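Pectate lyase/Amb allergen (Acidovorax citrulli, PDB 4HWV) probably cleaves pectate, a galacturonan of plant cell walls, by the calcium-dependent elimination that is general for polysaccharide lyase family 1. Local coordinates at residues 52-55 with 61-64; 55-60 with 165-170. One frame throughout, in Å; residues are numbered along the deposited sequence.

Overall arrangement
Both contacts belong to helix 50-57, which closes one end of the right-handed parallel beta-helix. Contact 1 (52-55 with 61-64) folds the chain that follows the helix back over its outward side, about 24 Å from the centre of the chain. Contact 2 (55-60 with 165-170) is the inward counterpart, buried and about 20 Å from that centre, where the helix end meets strand 167-171. Their centres lie about 10 Å apart, and Gln55 belongs to both. The two also touch directly, Leu53 CD1 packing 4.1 Å from Leu169 CD2. Both lie away from the calcium site of Asp227, Asp278 and Asp282.

Contact 1 of 2, residues 52-55 with 61-64; sequences ELIQ and TAVI
Ile54 and Gln55 meet Ala62 and Ile64 where the helix that caps the parallel beta-helix hands the chain through a short turn to the hairpin of strands 63-64 and 70-71. The tight part is apolar. Ile54 CG2 sits 3.6 Å from Ala62 CB and 3.8 Å from Ile64 CD1, the two isoleucines crossing at a slant. A methyl as small as that of Ala62 suits this place, since it lets the chain just ahead of strand 63-64 come close to the helix, while Ile64 is long enough to lay its CD1 over the branched beta carbon of Ile54; Val70 of the partner strand adds to the cluster.

Toward solvent the packing thins. Val63 turns its side chain away from the helix, and so does Thr61, whose hydroxyl bonds to Tyr58 O and Thr73 N.

Beside the apolar cluster the amide of Gln55, itself partly exposed, grips both backbone polar atoms of Ala62, a task for which glutamine offers a donor and an acceptor side by side. Its chain bends at chi2 (-58°), which carries the amide round to the backbone of Ala62. The bond from Ala62 N to Gln55 OE1 is 3.1 Å and noticeably bent, at 137°. The other is nearly straight: Gln55 NE2 lies 3.0 Å from Ala62 O, which stays in the plane of the amide although NE2 itself stands above the Ala62 carbonyl plane.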
# COMPACT_ATOMS: atom_id res chain seq x y z
N GLU A 52 24.19 7.99 -4.53
CA GLU A 52 25.02 7.08 -5.32
C GLU A 52 24.50 6.91 -6.73
O GLU A 52 25.27 6.89 -7.70
CB GLU A 52 25.12 5.72 -4.65
CG GLU A 52 25.88 5.76 -3.30
CD GLU A 52 25.93 4.41 -2.61
OE1 GLU A 52 25.32 3.45 -3.11
OE2 GLU A 52 26.59 4.30 -1.56
N LEU A 53 23.18 6.81 -6.86
CA LEU A 53 22.57 6.70 -8.19
C LEU A 53 22.90 7.93 -9.04
O LEU A 53 23.32 7.81 -10.20
CB LEU A 53 21.05 6.55 -8.04
CG LEU A 53 20.28 6.60 -9.36
CD1 LEU A 53 20.64 5.48 -10.33
CD2 LEU A 53 18.79 6.54 -9.05
N ILE A 54 22.71 9.12 -8.47
CA ILE A 54 23.04 10.35 -9.19
C ILE A 54 24.53 10.42 -9.56
O ILE A 54 24.86 10.76 -10.70
CB ILE A 54 22.59 11.59 -8.39
CG1 ILE A 54 21.07 11.65 -8.36
CG2 ILE A 54 23.19 12.88 -8.98
CD1 ILE A 54 20.51 12.57 -7.28
N GLN A 55 25.43 10.09 -8.63
CA GLN A 55 26.84 10.15 -8.99
C GLN A 55 27.17 9.18 -10.13
O GLN A 55 27.99 9.48 -11.01
CB GLN A 55 27.76 9.87 -7.79
CG GLN A 55 27.73 10.95 -6.71
CD GLN A 55 28.12 12.35 -7.19
OE1 GLN A 55 28.59 12.56 -8.32
NE2 GLN A 55 27.90 13.33 -6.32
N THR A 61 30.45 13.69 -11.22
CA THR A 61 30.56 15.14 -11.35
C THR A 61 29.42 15.88 -10.66
O THR A 61 29.39 17.10 -10.69
CB THR A 61 30.58 15.60 -12.82
OG1 THR A 61 29.27 15.43 -13.38
CG2 THR A 61 31.64 14.85 -13.64
N ALA A 62 28.48 15.17 -10.05
CA ALA A 62 27.33 15.85 -9.45
C ALA A 62 27.69 16.54 -8.15
O ALA A 62 28.50 16.04 -7.37
CB ALA A 62 26.19 14.87 -9.21
N VAL A 63 27.09 17.71 -7.93
CA VAL A 63 27.08 18.31 -6.61
C VAL A 63 25.63 18.28 -6.16
O VAL A 63 24.75 18.88 -6.78
CB VAL A 63 27.62 19.75 -6.61
CG1 VAL A 63 27.50 20.36 -5.22
CG2 VAL A 63 29.07 19.77 -7.09
N ILE A 64 25.39 17.51 -5.09
CA ILE A 64 24.04 17.32 -4.58
C ILE A 64 23.92 18.18 -3.33
O ILE A 64 24.63 17.97 -2.33
CB ILE A 64 23.78 15.84 -4.28
CG1 ILE A 64 24.08 15.01 -5.54
CG2 ILE A 64 22.34 15.64 -3.75
CD1 ILE A 64 23.92 13.52 -5.35

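Contact 2 of 2, residues 55-60 with 165-170; sequences QALYGN and DNTSLL
Leu57 reaches from the last turn of helix 50-57 to Thr167 and Leu169 with a single methyl, CD2. Before Thr167, Asp165 and Asn166 lead into the strand; the side chain of Asn166 is bonded to Lys76 O and Asn194 ND2, and its phi is positive (59°), a conformation asparagine tolerates better than most residues. At Thr167 the branch that does the touching is CG2, 3.9 Å from Leu57 CD2, and the two side chains cross at roughly a right angle. With chi1 at -60°, CG2 lies anti to the backbone N and faces the leucine, while OG1 turns to Pro164 O and Lys79 NZ. A threonine fits because it gives a methyl to the apolar side and still has a hydroxyl for the polar one.

Ser168 points to the other face of the strand, covered here by Ser20 and Gly36, and its OG is hydrogen-bonded to Ser20 OG and Gly36 N. Side chains alternate as on any beta-strand; in this right-handed parallel beta-helix one set faces the interior. Leu57 lies on Ile81 of the first neighbouring strand, 79-83, and extends past it to the next coil. Just after Leu57 in the chain the helix stops in a Schellman motif, Asn60 N bonding to Gln55 O at 2.8 Å and Gly59 N more weakly to Ala56 O at 3.3 Å, with Gly59 at the positive phi that glycine adopts without strain.

Leu169 comes back to the face of Thr167, where its CD2 is 4.4 Å from Leu57 CD2, a looser apolar approach than that of Thr167. Leu170 points to the other face again, buried against Ser20, Arg82 and Arg198.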
# COMPACT_ATOMS: atom_id res chain seq x y z
N GLN A 55 25.43 10.09 -8.63
CA GLN A 55 26.84 10.15 -8.99
C GLN A 55 27.17 9.18 -10.13
O GLN A 55 27.99 9.48 -11.01
CB GLN A 55 27.76 9.87 -7.79
CG GLN A 55 27.73 10.95 -6.71
CD GLN A 55 28.12 12.35 -7.19
OE1 GLN A 55 28.59 12.56 -8.32
NE2 GLN A 55 27.90 13.33 -6.32
N ALA A 56 26.55 8.01 -10.15
CA ALA A 56 26.79 7.06 -11.24
C ALA A 56 26.31 7.65 -12.57
O ALA A 56 27.01 7.60 -13.59
CB ALA A 56 26.12 5.73 -10.95
N LEU A 57 25.13 8.24 -12.56
CA LEU A 57 24.58 8.84 -13.78
C LEU A 57 25.40 10.03 -14.26
O LEU A 57 25.44 10.33 -15.46
CB LEU A 57 23.13 9.28 -13.53
CG LEU A 57 22.13 8.14 -13.30
CD1 LEU A 57 20.83 8.68 -12.74
CD2 LEU A 57 21.85 7.34 -14.57
N TYR A 58 26.05 10.71 -13.32
CA TYR A 58 26.80 11.93 -13.61
C TYR A 58 28.32 11.69 -13.64
O TYR A 58 29.10 12.64 -13.71
CB TYR A 58 26.46 13.02 -12.57
CG TYR A 58 25.13 13.72 -12.81
CD1 TYR A 58 23.92 13.03 -12.72
CD2 TYR A 58 25.08 15.08 -13.13
CE1 TYR A 58 22.71 13.66 -12.94
CE2 TYR A 58 23.87 15.72 -13.34
CZ TYR A 58 22.68 15.00 -13.25
OH TYR A 58 21.46 15.60 -13.45
N GLY A 59 28.75 10.43 -13.61
CA GLY A 59 30.17 10.14 -13.64
C GLY A 59 30.95 10.86 -12.57
O GLY A 59 32.05 11.37 -12.80
N ASN A 60 30.35 10.93 -11.38
CA ASN A 60 30.96 11.53 -10.21
C ASN A 60 31.21 13.03 -10.35
O ASN A 60 32.04 13.59 -9.63
CB ASN A 60 32.24 10.77 -9.81
CG ASN A 60 31.91 9.46 -9.17
OD1 ASN A 60 31.32 9.44 -8.10
ND2 ASN A 60 32.25 8.36 -9.83
N ASP A 165 22.75 9.34 -22.02
CA ASP A 165 22.98 8.35 -23.07
C ASP A 165 23.70 7.12 -22.56
O ASP A 165 24.51 7.19 -21.62
CB ASP A 165 23.86 8.93 -24.18
CG ASP A 165 23.31 10.23 -24.73
OD1 ASP A 165 23.33 11.25 -24.00
OD2 ASP A 165 22.85 10.24 -25.89
N ASN A 166 23.45 6.00 -23.23
CA ASN A 166 24.28 4.81 -23.06
C ASN A 166 24.29 4.33 -21.62
O ASN A 166 25.33 4.05 -21.04
CB ASN A 166 25.70 5.05 -23.58
CG ASN A 166 25.72 5.52 -25.02
OD1 ASN A 166 25.09 4.92 -25.88
ND2 ASN A 166 26.44 6.60 -25.27
N THR A 167 23.09 4.22 -21.05
CA THR A 167 22.95 3.85 -19.66
C THR A 167 22.15 2.58 -19.51
O THR A 167 21.06 2.47 -20.09
CB THR A 167 22.23 4.97 -18.88
OG1 THR A 167 23.01 6.17 -18.99
CG2 THR A 167 22.06 4.61 -17.40
N SER A 168 22.66 1.66 -18.71
CA SER A 168 21.88 0.53 -18.22
C SER A 168 21.62 0.66 -16.72
O SER A 168 22.56 0.89 -15.95
CB SER A 168 22.60 -0.79 -18.48
OG SER A 168 22.67 -1.02 -19.87
N LEU A 169 20.35 0.52 -16.33
CA LEU A 169 19.96 0.42 -14.93
C LEU A 169 19.47 -1.00 -14.75
O LEU A 169 18.46 -1.40 -15.36
CB LEU A 169 18.84 1.40 -14.59
CG LEU A 169 19.18 2.88 -14.77
CD1 LEU A 169 17.95 3.75 -14.62
CD2 LEU A 169 20.22 3.32 -13.78
N LEU A 170 20.18 -1.78 -13.92
CA LEU A 170 19.93 -3.21 -13.83
C LEU A 170 19.74 -3.58 -12.36
O LEU A 170 20.66 -3.45 -11.56
CB LEU A 170 21.11 -4.01 -14.43
CG LEU A 170 21.42 -3.71 -15.91
CD1 LEU A 170 22.68 -4.47 -16.34
CD2 LEU A 170 20.27 -4.04 -16.87